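Local coordinates for RING finger protein unkempt homolog (Mus musculus, PDB 5ELK) that binds RNA sequence-specifically through clustered CCCH zinc fingers and represses translation to control the early morphology of cortical neurons, at residues Ala8-Asn13 and Gln85-Glu90; Tyr14-Cys19 and Asp40-Pro45. All coordinates share one frame; numbering follows the deposited sequence.

Contact 1. Residues Ala8-Asn13 and Gln85-Glu90. With nucleotides of chain B.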
ATOM      1  N   ALA A   8       0.074   2.734 -12.518  1.00 42.72           N
ATOM      2  CA  ALA A   8       1.097   3.758 -12.343  1.00 47.88           C
ATOM      3  C   ALA A   8       0.650   4.837 -11.364  1.00 45.84           C
ATOM      4  O   ALA A   8       1.473   5.440 -10.686  1.00 44.90           O
ATOM      5  CB  ALA A   8       1.470   4.367 -13.677  1.00 37.23           C
ATOM      6  N   TYR A   9      -0.660   5.063 -11.299  1.00 42.10           N
ATOM      7  CA  TYR A   9      -1.241   6.094 -10.449  1.00 38.21           C
ATOM      8  C   TYR A   9      -1.397   5.557  -9.033  1.00 47.55           C
ATOM      9  O   TYR A   9      -1.222   6.286  -8.037  1.00 48.25           O
ATOM     10  CB  TYR A   9      -2.607   6.510 -10.998  1.00 54.75           C
ATOM     11  CG  TYR A   9      -3.234   7.687 -10.279  1.00 54.49           C
ATOM     12  CD1 TYR A   9      -2.944   8.992 -10.654  1.00 58.26           C
ATOM     13  CD2 TYR A   9      -4.121   7.492  -9.225  1.00 53.02           C
ATOM     14  CE1 TYR A   9      -3.520  10.069  -9.999  1.00 60.38           C
ATOM     15  CE2 TYR A   9      -4.696   8.564  -8.566  1.00 56.27           C
ATOM     16  CZ  TYR A   9      -4.392   9.847  -8.957  1.00 57.29           C
ATOM     17  OH  TYR A   9      -4.962  10.912  -8.301  1.00 61.21           O
ATOM     18  N   VAL A  10      -1.739   4.276  -8.950  1.00 36.78           N
ATOM     19  CA  VAL A  10      -1.838   3.598  -7.672  1.00 42.11           C
ATOM     20  C   VAL A  10      -0.493   3.714  -6.985  1.00 34.44           C
ATOM     21  O   VAL A  10      -0.412   4.079  -5.810  1.00 43.07           O
ATOM     22  CB  VAL A  10      -2.185   2.111  -7.863  1.00 44.03           C
ATOM     23  CG1 VAL A  10      -2.105   1.342  -6.536  1.00 41.64           C
ATOM     24  CG2 VAL A  10      -3.557   1.983  -8.478  1.00 41.57           C
ATOM     25  N   LEU A  11       0.557   3.416  -7.742  1.00 31.68           N
ATOM     26  CA  LEU A  11       1.925   3.445  -7.230  1.00 36.23           C
ATOM     27  C   LEU A  11       2.277   4.794  -6.640  1.00 34.34           C
ATOM     28  O   LEU A  11       2.899   4.873  -5.586  1.00 42.22           O
ATOM     29  CB  LEU A  11       2.922   3.152  -8.342  1.00 36.75           C
ATOM     30  CG  LEU A  11       4.117   2.256  -8.015  1.00 39.19           C
ATOM     31  CD1 LEU A  11       5.211   2.502  -9.049  1.00 35.16           C
ATOM     32  CD2 LEU A  11       4.655   2.406  -6.582  1.00 36.47           C
ATOM     33  N   GLY A  12       1.877   5.861  -7.320  1.00 41.73           N
ATOM     34  CA  GLY A  12       2.270   7.196  -6.912  1.00 46.99           C
ATOM     35  C   GLY A  12       1.417   7.808  -5.819  1.00 42.69           C
ATOM     36  O   GLY A  12       1.882   8.699  -5.108  1.00 48.47           O
ATOM     37  N   ASN A  13       0.192   7.314  -5.655  1.00 38.90           N
ATOM     38  CA  ASN A  13      -0.810   8.024  -4.859  1.00 40.93           C
ATOM     39  C   ASN A  13      -1.588   7.200  -3.833  1.00 39.44           C
ATOM     40  O   ASN A  13      -2.185   7.766  -2.922  1.00 44.67           O
ATOM     41  CB  ASN A  13      -1.802   8.711  -5.801  1.00 47.71           C
ATOM     42  CG  ASN A  13      -1.113   9.582  -6.828  1.00 55.33           C
ATOM     43  OD1 ASN A  13      -1.275   9.393  -8.039  1.00 52.68           O
ATOM     44  ND2 ASN A  13      -0.319  10.537  -6.349  1.00 56.43           N
ATOM     45  N   GLN A  85       5.033  -1.025   2.330  1.00 36.36           N
ATOM     46  CA  GLN A  85       5.848  -2.101   1.802  1.00 31.44           C
ATOM     47  C   GLN A  85       5.194  -2.748   0.571  1.00 29.22           C
ATOM     48  O   GLN A  85       5.837  -2.938  -0.458  1.00 23.03           O
ATOM     49  CB  GLN A  85       6.077  -3.147   2.884  1.00 30.92           C
ATOM     50  CG  GLN A  85       6.989  -4.270   2.463  1.00 34.35           C
ATOM     51  CD  GLN A  85       7.192  -5.294   3.555  1.00 37.86           C
ATOM     52  OE1 GLN A  85       6.236  -5.742   4.185  1.00 41.51           O
ATOM     53  NE2 GLN A  85       8.441  -5.675   3.784  1.00 40.75           N
ATOM     54  N   GLN A  86       3.915  -3.083   0.686  1.00 25.03           N
ATOM     55  CA  GLN A  86       3.216  -3.790  -0.376  1.00 32.35           C
ATOM     56  C   GLN A  86       3.172  -2.959  -1.651  1.00 34.31           C
ATOM     57  O   GLN A  86       3.219  -3.502  -2.752  1.00 31.57           O
ATOM     58  CB  GLN A  86       1.804  -4.167   0.066  1.00 29.77           C
ATOM     59  CG  GLN A  86       1.765  -5.292   1.094  1.00 26.75           C
ATOM     60  CD  GLN A  86       0.431  -6.002   1.145  1.00 32.73           C
ATOM     61  OE1 GLN A  86      -0.392  -5.738   2.016  1.00 42.59           O
ATOM     62  NE2 GLN A  86       0.208  -6.915   0.206  1.00 33.23           N
ATOM     63  N   PHE A  87       3.133  -1.640  -1.493  1.00 32.12           N
ATOM     64  CA  PHE A  87       3.065  -0.740  -2.630  1.00 24.50           C
ATOM     65  C   PHE A  87       4.384  -0.022  -2.831  1.00 33.16           C
ATOM     66  O   PHE A  87       4.430   1.075  -3.385  1.00 30.44           O
ATOM     67  CB  PHE A  87       1.924   0.245  -2.430  1.00 30.68           C
ATOM     68  CG  PHE A  87       0.579  -0.408  -2.462  1.00 29.47           C
ATOM     69  CD1 PHE A  87       0.048  -0.975  -1.325  1.00 29.35           C
ATOM     70  CD2 PHE A  87      -0.139  -0.493  -3.641  1.00 36.84           C
ATOM     71  CE1 PHE A  87      -1.178  -1.588  -1.357  1.00 33.53           C
ATOM     72  CE2 PHE A  87      -1.370  -1.106  -3.672  1.00 31.19           C
ATOM     73  CZ  PHE A  87      -1.888  -1.652  -2.533  1.00 33.02           C
ATOM     74  N   HIS A  88       5.468  -0.650  -2.392  1.00 35.90           N
ATOM     75  CA  HIS A  88       6.784  -0.114  -2.674  1.00 30.86           C
ATOM     76  C   HIS A  88       7.130  -0.392  -4.138  1.00 30.67           C
ATOM     77  O   HIS A  88       6.826  -1.470  -4.645  1.00 41.15           O
ATOM     78  CB  HIS A  88       7.830  -0.742  -1.762  1.00 31.51           C
ATOM     79  CG  HIS A  88       9.141  -0.031  -1.784  1.00 34.41           C
ATOM     80  ND1 HIS A  88      10.144  -0.332  -2.687  1.00 36.74           N
ATOM     81  CD2 HIS A  88       9.615   0.993  -1.031  1.00 41.43           C
ATOM     82  CE1 HIS A  88      11.174   0.462  -2.478  1.00 41.42           C
ATOM     83  NE2 HIS A  88      10.882   1.276  -1.481  1.00 42.05           N
ATOM     84  N   PRO A  89       7.770   0.572  -4.822  1.00 30.26           N
ATOM     85  CA  PRO A  89       8.193   0.406  -6.221  1.00 32.77           C
ATOM     86  C   PRO A  89       8.873  -0.917  -6.558  1.00 29.14           C
ATOM     87  O   PRO A  89       8.768  -1.359  -7.692  1.00 42.54           O
ATOM     88  CB  PRO A  89       9.189   1.547  -6.403  1.00 29.78           C
ATOM     89  CG  PRO A  89       8.662   2.621  -5.529  1.00 31.10           C
ATOM     90  CD  PRO A  89       8.081   1.925  -4.328  1.00 29.73           C
ATOM     91  N   GLU A  90       9.557  -1.521  -5.593  1.00 31.77           N
ATOM     92  CA  GLU A  90      10.311  -2.758  -5.807  1.00 35.95           C
ATOM     93  C   GLU A  90       9.532  -3.995  -5.366  1.00 36.91           C
ATOM     94  O   GLU A  90       9.972  -5.123  -5.579  1.00 48.30           O
ATOM     95  CB  GLU A  90      11.632  -2.715  -5.036  1.00 38.84           C
ATOM     96  CG  GLU A  90      12.568  -1.601  -5.439  1.00 51.38           C
ATOM     97  CD  GLU A  90      13.877  -1.644  -4.668  1.00 63.72           C
ATOM     98  OE1 GLU A  90      14.820  -0.917  -5.053  1.00 63.36           O
ATOM     99  OE2 GLU A  90      13.960  -2.406  -3.678  1.00 64.20           O
TER
ATOM    100  P     G B   5      -3.278 -10.944   5.065  1.00 50.04           P
ATOM    101  OP1   G B   5      -2.413 -11.340   6.210  1.00 61.42           O
ATOM    102  OP2   G B   5      -4.491 -11.751   4.768  1.00 52.90           O
ATOM    103  O5'   G B   5      -3.783  -9.441   5.233  1.00 51.51           O
ATOM    104  C5'   G B   5      -3.013  -8.482   5.949  1.00 49.75           C
ATOM    105  C4'   G B   5      -3.460  -7.073   5.642  1.00 51.71           C
ATOM    106  O4'   G B   5      -2.958  -6.687   4.332  1.00 48.57           O
ATOM    107  C3'   G B   5      -4.975  -6.851   5.605  1.00 57.13           C
ATOM    108  O3'   G B   5      -5.286  -5.558   6.125  1.00 62.99           O
ATOM    109  C2'   G B   5      -5.286  -6.883   4.111  1.00 54.55           C
ATOM    110  O2'   G B   5      -6.447  -6.165   3.735  1.00 56.73           O
ATOM    111  C1'   G B   5      -4.027  -6.256   3.517  1.00 52.89           C
ATOM    112  N9    G B   5      -3.749  -6.670   2.137  1.00 49.96           N
ATOM    113  C8    G B   5      -3.398  -7.928   1.706  1.00 42.66           C
ATOM    114  N7    G B   5      -3.212  -7.985   0.419  1.00 35.68           N
ATOM    115  C5    G B   5      -3.458  -6.694  -0.029  1.00 37.31           C
ATOM    116  C6    G B   5      -3.412  -6.151  -1.340  1.00 31.85           C
ATOM    117  O6    G B   5      -3.142  -6.722  -2.396  1.00 35.06           O
ATOM    118  N1    G B   5      -3.733  -4.801  -1.358  1.00 29.74           N
ATOM    119  C2    G B   5      -4.045  -4.061  -0.242  1.00 40.67           C
ATOM    120  N2    G B   5      -4.318  -2.766  -0.460  1.00 38.65           N
ATOM    121  N3    G B   5      -4.089  -4.551   0.988  1.00 39.38           N
ATOM    122  C4    G B   5      -3.786  -5.866   1.020  1.00 41.92           C
ATOM    123  P     U B   3       8.770 -10.149   0.607  1.00 55.00           P
ATOM    124  OP1   U B   3       8.239 -11.529   0.532  1.00 55.41           O
ATOM    125  OP2   U B   3       9.838  -9.681  -0.316  1.00 60.51           O
ATOM    126  O5'   U B   3       7.528  -9.176   0.419  1.00 53.39           O
ATOM    127  C5'   U B   3       7.289  -8.114   1.329  1.00 48.71           C
ATOM    128  C4'   U B   3       5.813  -7.917   1.547  1.00 44.63           C
ATOM    129  O4'   U B   3       5.214  -7.415   0.315  1.00 43.95           O
ATOM    130  C3'   U B   3       5.049  -9.191   1.898  1.00 42.73           C
ATOM    131  O3'   U B   3       3.939  -8.853   2.734  1.00 42.59           O
ATOM    132  C2'   U B   3       4.541  -9.647   0.533  1.00 40.17           C
ATOM    133  O2'   U B   3       3.432 -10.520   0.576  1.00 39.41           O
ATOM    134  C1'   U B   3       4.198  -8.306  -0.112  1.00 38.20           C
ATOM    135  N1    U B   3       4.154  -8.318  -1.586  1.00 44.50           N
ATOM    136  C2    U B   3       3.157  -7.587  -2.225  1.00 42.07           C
ATOM    137  O2    U B   3       2.320  -6.922  -1.627  1.00 37.73           O
ATOM    138  N3    U B   3       3.164  -7.648  -3.603  1.00 41.04           N
ATOM    139  C4    U B   3       4.035  -8.361  -4.397  1.00 41.52           C
ATOM    140  O4    U B   3       3.910  -8.325  -5.625  1.00 39.94           O
ATOM    141  C5    U B   3       5.029  -9.089  -3.661  1.00 44.70           C
ATOM    142  C6    U B   3       5.058  -9.050  -2.321  1.00 40.36           C
ATOM    143  P     A B   4       3.320  -9.936   3.750  1.00 44.60           P
ATOM    144  OP1   A B   4       3.153  -9.300   5.087  1.00 61.42           O
ATOM    145  OP2   A B   4       4.139 -11.166   3.597  1.00 46.17           O
ATOM    146  O5'   A B   4       1.865 -10.262   3.175  1.00 42.11           O
ATOM    147  C5'   A B   4       0.848  -9.266   3.164  1.00 40.52           C
ATOM    148  C4'   A B   4      -0.515  -9.827   2.825  1.00 46.59           C
ATOM    149  O4'   A B   4      -0.541 -10.317   1.453  1.00 41.31           O
ATOM    150  C3'   A B   4      -1.017 -10.986   3.688  1.00 45.66           C
ATOM    151  O3'   A B   4      -2.436 -10.892   3.704  1.00 51.17           O
ATOM    152  C2'   A B   4      -0.651 -12.201   2.843  1.00 41.33           C
ATOM    153  O2'   A B   4      -1.386 -13.370   3.151  1.00 47.26           O
ATOM    154  C1'   A B   4      -0.971 -11.672   1.446  1.00 38.06           C
ATOM    155  N9    A B   4      -0.293 -12.351   0.341  1.00 40.80           N
ATOM    156  C8    A B   4       1.002 -12.804   0.301  1.00 44.39           C
ATOM    157  N7    A B   4       1.335 -13.327  -0.854  1.00 43.60           N
ATOM    158  C5    A B   4       0.194 -13.206  -1.639  1.00 38.97           C
ATOM    159  C6    A B   4      -0.077 -13.578  -2.974  1.00 37.97           C
ATOM    160  N6    A B   4       0.815 -14.173  -3.768  1.00 36.47           N
ATOM    161  N1    A B   4      -1.316 -13.311  -3.461  1.00 34.34           N
ATOM    162  C2    A B   4      -2.205 -12.706  -2.647  1.00 40.55           C
ATOM    163  N3    A B   4      -2.064 -12.307  -1.377  1.00 37.53           N
ATOM    164  C4    A B   4      -0.822 -12.591  -0.918  1.00 36.43           C
TER
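The amide NE2 of Gln86 donates a nearly straight hydrogen bond (163°) to the uracil oxygen O2 of U3 of chain B, 2.8 Å away. The other limb of the same amide turns to the next base but one: Gln86 OE1 lies over the face of guanine G5, 3.5 Å from its N9. Gln85, one residue earlier on helix 82-86, works on the backbone of the RNA, its OE1 3.4 Å from C4' of U3, while its NE2 makes a weak bond to the carbonyl of Ser52. Shortened to an alanine here, the chain would probably leave the U3 sugar without this flank and the Ser52 oxygen without its weak partner.

Phe87 joins this RNA-reading side to helix 7-13, part of one of the clustered CCCH zinc finger regions. Its chi1 of -67° turns the ring so that one rim carbon points at G5 and another at Val10. CZ stands 3.4 Å from N2 of G5, which lies near the ring plane, and CE2 meets Val10 CG1 at 3.8 Å, an oblique approach. Tyr14 and Tyr92 also pack on this ring. Farther along, Leu11 puts CD2 against the carbonyl O of Phe87 at 3.5 Å and also touches the ring of Pro89.

The loop after helix 82-86 is fastened from within, where Glu90 N donates to His88 ND1 (3.2 Å), tilted from the imidazole plane, and Pro89 CD sits over one face of that ring; from outside, Tyr50 O takes a bond from His88 NE2. That pattern is consistent with a neutral His88 carrying its proton on NE2. Polar glutamine ends thus meet the RNA, and behind them the two protein segments meet mainly through methyl and ring carbons, with one leucine methyl on a carbonyl oxygen.

Contact 2. Residues Tyr14-Cys19 and Asp40-Pro45. With ZN (zinc ion), chain C; nucleotides of chain B.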
ATOM      1  N   TYR A  14      -1.590   5.877  -3.972  1.00 40.28           N
ATOM      2  CA  TYR A  14      -2.392   5.017  -3.101  1.00 40.79           C
ATOM      3  C   TYR A  14      -2.123   5.240  -1.603  1.00 37.48           C
ATOM      4  O   TYR A  14      -1.000   5.077  -1.140  1.00 33.33           O
ATOM      5  CB  TYR A  14      -2.133   3.559  -3.443  1.00 37.74           C
ATOM      6  CG  TYR A  14      -3.029   2.587  -2.716  1.00 35.38           C
ATOM      7  CD1 TYR A  14      -4.343   2.426  -3.100  1.00 33.37           C
ATOM      8  CD2 TYR A  14      -2.560   1.819  -1.666  1.00 35.44           C
ATOM      9  CE1 TYR A  14      -5.169   1.536  -2.460  1.00 33.64           C
ATOM     10  CE2 TYR A  14      -3.389   0.918  -1.014  1.00 32.39           C
ATOM     11  CZ  TYR A  14      -4.691   0.786  -1.423  1.00 34.90           C
ATOM     12  OH  TYR A  14      -5.541  -0.097  -0.803  1.00 41.55           O
ATOM     13  N   LYS A  15      -3.176   5.589  -0.866  1.00 37.69           N
ATOM     14  CA  LYS A  15      -3.106   5.903   0.567  1.00 41.57           C
ATOM     15  C   LYS A  15      -2.044   6.932   0.937  1.00 37.76           C
ATOM     16  O   LYS A  15      -1.438   6.873   2.002  1.00 42.92           O
ATOM     17  CB  LYS A  15      -2.958   4.626   1.388  1.00 42.27           C
ATOM     18  CG  LYS A  15      -4.247   3.851   1.420  1.00 44.45           C
ATOM     19  CD  LYS A  15      -4.098   2.512   2.079  1.00 48.23           C
ATOM     20  CE  LYS A  15      -5.411   1.758   2.064  1.00 52.88           C
ATOM     21  NZ  LYS A  15      -6.518   2.538   2.690  1.00 59.61           N
ATOM     22  N   THR A  16      -1.864   7.897   0.047  1.00 40.90           N
ATOM     23  CA  THR A  16      -0.957   9.016   0.251  1.00 43.74           C
ATOM     24  C   THR A  16      -1.684  10.130   1.000  1.00 51.91           C
ATOM     25  O   THR A  16      -1.061  11.007   1.612  1.00 54.29           O
ATOM     26  CB  THR A  16      -0.463   9.530  -1.117  1.00 45.43           C
ATOM     27  OG1 THR A  16       0.491   8.599  -1.640  1.00 54.76           O
ATOM     28  CG2 THR A  16       0.176  10.904  -1.023  1.00 59.72           C
ATOM     29  N   GLU A  17      -3.011  10.073   0.957  1.00 53.97           N
ATOM     30  CA  GLU A  17      -3.851  11.136   1.488  1.00 59.98           C
ATOM     31  C   GLU A  17      -5.047  10.580   2.264  1.00 54.19           C
ATOM     32  O   GLU A  17      -5.393   9.405   2.122  1.00 47.09           O
ATOM     33  CB  GLU A  17      -4.312  12.038   0.340  1.00 69.50           C
ATOM     34  CG  GLU A  17      -3.216  12.961  -0.193  1.00 76.11           C
ATOM     35  CD  GLU A  17      -3.626  13.726  -1.444  1.00 78.41           C
ATOM     36  OE1 GLU A  17      -4.086  13.091  -2.413  1.00 75.39           O
ATOM     37  OE2 GLU A  17      -3.480  14.968  -1.458  1.00 83.83           O
ATOM     38  N   PRO A  18      -5.666  11.420   3.109  1.00 52.05           N
ATOM     39  CA  PRO A  18      -6.721  10.961   4.020  1.00 53.54           C
ATOM     40  C   PRO A  18      -8.131  10.976   3.446  1.00 64.41           C
ATOM     41  O   PRO A  18      -8.510  11.896   2.719  1.00 67.00           O
ATOM     42  CB  PRO A  18      -6.633  11.954   5.180  1.00 64.78           C
ATOM     43  CG  PRO A  18      -6.108  13.211   4.562  1.00 57.61           C
ATOM     44  CD  PRO A  18      -5.216  12.789   3.426  1.00 54.43           C
ATOM     45  N   CYS A  19      -8.905   9.957   3.804  1.00 63.10           N
ATOM     46  CA  CYS A  19     -10.280   9.840   3.351  1.00 70.65           C
ATOM     47  C   CYS A  19     -11.118  11.014   3.848  1.00 80.98           C
ATOM     48  O   CYS A  19     -11.090  11.339   5.037  1.00 85.55           O
ATOM     49  CB  CYS A  19     -10.879   8.537   3.865  1.00 57.50           C
ATOM     50  SG  CYS A  19     -12.395   8.069   3.049  1.00 70.45           S
ATOM     51  N   ASP A  40      -2.314   2.791   8.291  1.00 49.01           N
ATOM     52  CA  ASP A  40      -2.896   2.640   6.956  1.00 46.25           C
ATOM     53  C   ASP A  40      -2.179   3.605   6.013  1.00 47.98           C
ATOM     54  O   ASP A  40      -2.274   3.506   4.784  1.00 48.13           O
ATOM     55  CB  ASP A  40      -4.384   3.010   7.046  1.00 54.94           C
ATOM     56  CG  ASP A  40      -5.174   2.601   5.832  1.00 56.92           C
ATOM     57  OD1 ASP A  40      -4.856   1.561   5.229  1.00 69.01           O
ATOM     58  OD2 ASP A  40      -6.137   3.319   5.490  1.00 56.96           O
ATOM     59  N   ARG A  41      -1.447   4.540   6.608  1.00 48.70           N
ATOM     60  CA  ARG A  41      -0.855   5.642   5.876  1.00 44.23           C
ATOM     61  C   ARG A  41       0.340   5.192   5.059  1.00 39.38           C
ATOM     62  O   ARG A  41       1.015   4.216   5.388  1.00 40.59           O
ATOM     63  CB  ARG A  41      -0.433   6.738   6.851  1.00 50.56           C
ATOM     64  CG  ARG A  41       0.178   7.952   6.195  1.00 53.28           C
ATOM     65  CD  ARG A  41       0.258   9.099   7.176  1.00 59.58           C
ATOM     66  NE  ARG A  41       1.615   9.616   7.296  1.00 60.35           N
ATOM     67  CZ  ARG A  41       2.151  10.503   6.465  1.00 61.67           C
ATOM     68  NH1 ARG A  41       1.449  10.973   5.439  1.00 65.55           N
ATOM     69  NH2 ARG A  41       3.391  10.920   6.656  1.00 57.73           N
ATOM     70  N   ARG A  42       0.599   5.932   3.993  1.00 36.26           N
ATOM     71  CA  ARG A  42       1.708   5.647   3.104  1.00 39.80           C
ATOM     72  C   ARG A  42       2.378   6.951   2.687  1.00 42.45           C
ATOM     73  O   ARG A  42       1.736   7.840   2.130  1.00 48.02           O
ATOM     74  CB  ARG A  42       1.195   4.888   1.872  1.00 43.55           C
ATOM     75  CG  ARG A  42       2.199   4.712   0.767  1.00 41.32           C
ATOM     76  CD  ARG A  42       1.818   3.539  -0.112  1.00 39.63           C
ATOM     77  NE  ARG A  42       2.746   3.344  -1.224  1.00 33.70           N
ATOM     78  CZ  ARG A  42       2.605   3.902  -2.421  1.00 34.62           C
ATOM     79  NH1 ARG A  42       1.576   4.697  -2.670  1.00 37.03           N
ATOM     80  NH2 ARG A  42       3.491   3.660  -3.376  1.00 33.45           N
ATOM     81  N   ARG A  43       3.668   7.076   2.971  1.00 40.85           N
ATOM     82  CA  ARG A  43       4.437   8.190   2.442  1.00 39.73           C
ATOM     83  C   ARG A  43       4.624   7.978   0.944  1.00 43.91           C
ATOM     84  O   ARG A  43       5.009   6.894   0.501  1.00 46.76           O
ATOM     85  CB  ARG A  43       5.785   8.299   3.147  1.00 40.04           C
ATOM     86  CG  ARG A  43       5.665   8.609   4.634  1.00 39.36           C
ATOM     87  CD  ARG A  43       6.970   8.351   5.366  1.00 36.29           C
ATOM     88  NE  ARG A  43       7.283   6.927   5.421  1.00 39.48           N
ATOM     89  CZ  ARG A  43       8.463   6.428   5.776  1.00 32.05           C
ATOM     90  NH1 ARG A  43       9.457   7.230   6.109  1.00 38.19           N
ATOM     91  NH2 ARG A  43       8.649   5.121   5.789  1.00 35.43           N
ATOM     92  N   SER A  44       4.326   9.007   0.166  1.00 41.50           N
ATOM     93  CA  SER A  44       4.510   8.935  -1.264  1.00 43.93           C
ATOM     94  C   SER A  44       5.990   8.686  -1.548  1.00 44.64           C
ATOM     95  O   SER A  44       6.839   9.453  -1.086  1.00 39.93           O
ATOM     96  CB  SER A  44       4.064  10.237  -1.920  1.00 55.89           C
ATOM     97  OG  SER A  44       4.146  10.125  -3.329  1.00 65.03           O
ATOM     98  N   PRO A  45       6.309   7.615  -2.304  1.00 40.16           N
ATOM     99  CA  PRO A  45       7.710   7.302  -2.608  1.00 38.82           C
ATOM    100  C   PRO A  45       8.370   8.304  -3.539  1.00 45.28           C
ATOM    101  O   PRO A  45       9.548   8.135  -3.843  1.00 47.51           O
ATOM    102  CB  PRO A  45       7.631   5.929  -3.269  1.00 39.21           C
ATOM    103  CG  PRO A  45       6.266   5.848  -3.803  1.00 49.11           C
ATOM    104  CD  PRO A  45       5.399   6.602  -2.861  1.00 43.78           C
TER
HETATM  105 ZN    ZN C 401     -11.843   5.870   3.105  1.00 85.57          ZN
ATOM    106  P     G B   5      -3.278 -10.944   5.065  1.00 50.04           P
ATOM    107  OP1   G B   5      -2.413 -11.340   6.210  1.00 61.42           O
ATOM    108  OP2   G B   5      -4.491 -11.751   4.768  1.00 52.90           O
ATOM    109  O5'   G B   5      -3.783  -9.441   5.233  1.00 51.51           O
ATOM    110  C5'   G B   5      -3.013  -8.482   5.949  1.00 49.75           C
ATOM    111  C4'   G B   5      -3.460  -7.073   5.642  1.00 51.71           C
ATOM    112  O4'   G B   5      -2.958  -6.687   4.332  1.00 48.57           O
ATOM    113  C3'   G B   5      -4.975  -6.851   5.605  1.00 57.13           C
ATOM    114  O3'   G B   5      -5.286  -5.558   6.125  1.00 62.99           O
ATOM    115  C2'   G B   5      -5.286  -6.883   4.111  1.00 54.55           C
ATOM    116  O2'   G B   5      -6.447  -6.165   3.735  1.00 56.73           O
ATOM    117  C1'   G B   5      -4.027  -6.256   3.517  1.00 52.89           C
ATOM    118  N9    G B   5      -3.749  -6.670   2.137  1.00 49.96           N
ATOM    119  C8    G B   5      -3.398  -7.928   1.706  1.00 42.66           C
ATOM    120  N7    G B   5      -3.212  -7.985   0.419  1.00 35.68           N
ATOM    121  C5    G B   5      -3.458  -6.694  -0.029  1.00 37.31           C
ATOM    122  C6    G B   5      -3.412  -6.151  -1.340  1.00 31.85           C
ATOM    123  O6    G B   5      -3.142  -6.722  -2.396  1.00 35.06           O
ATOM    124  N1    G B   5      -3.733  -4.801  -1.358  1.00 29.74           N
ATOM    125  C2    G B   5      -4.045  -4.061  -0.242  1.00 40.67           C
ATOM    126  N2    G B   5      -4.318  -2.766  -0.460  1.00 38.65           N
ATOM    127  N3    G B   5      -4.089  -4.551   0.988  1.00 39.38           N
ATOM    128  C4    G B   5      -3.786  -5.866   1.020  1.00 41.92           C
TER
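Arg42 runs extended from CG to NE, with CG opposite its backbone N (chi1 171°), which sends its guanidinium out to the carbonyl of Tyr14; Lys15 bends at its last torsion (chi4 -56°), dropping NZ onto Asp40. These residues lie where a CCCH zinc finger, its zinc held by Cys19, Cys26, Cys32 and His36, meets the chain leaving it. Arg42 NH1 donates to Tyr14 O at 3.0 Å (156°), in the carbonyl plane on a lone pair and near the guanidinium's own plane, while NH2 bonds to Leu11 O and Pro45 CD sits over one face of the group, toward its rim. The backbones also pair: Arg42 N makes a weak bond to Lys15 O, and Thr16 CA points its hydrogen straight at Arg42 O, 3.5 Å away.

Lys15 and Asp40 cross at about a right angle. The salt bridge is shortest from NZ to Asp40 OD2, 2.9 Å, on the syn side, with a weaker reach to OD1; NZ also bonds to the carbonyls of Tyr34 and Cys32, so three groups grip the ammonium. Tyr14 OH, whose polar partner is Tyr30, comes within 3.0 Å of N2 of guanine G5 of chain B.

Overall arrangement
Contact 2 is nested inside the long loop that contact 1 closes, and their centres lie 10 Å apart, both within about 8 Å of the centre of the folded chain. Contact 1 joins helix 7-13 to the turn that follows helix 82-86, chiefly by apolar side chains in a largely buried place; contact 2, partly buried, joins two non-helical segments by a salt bridge and an arginine-carbonyl bond. Arg42 couples them: its NH2 lies 2.6 Å from Leu11 O, a probable hydrogen bond, and makes a weaker one to Phe87 O. Phe87 and Tyr14 stack as well, and both approach N2 of G5 of chain B, so the two contacts meet at that amino group.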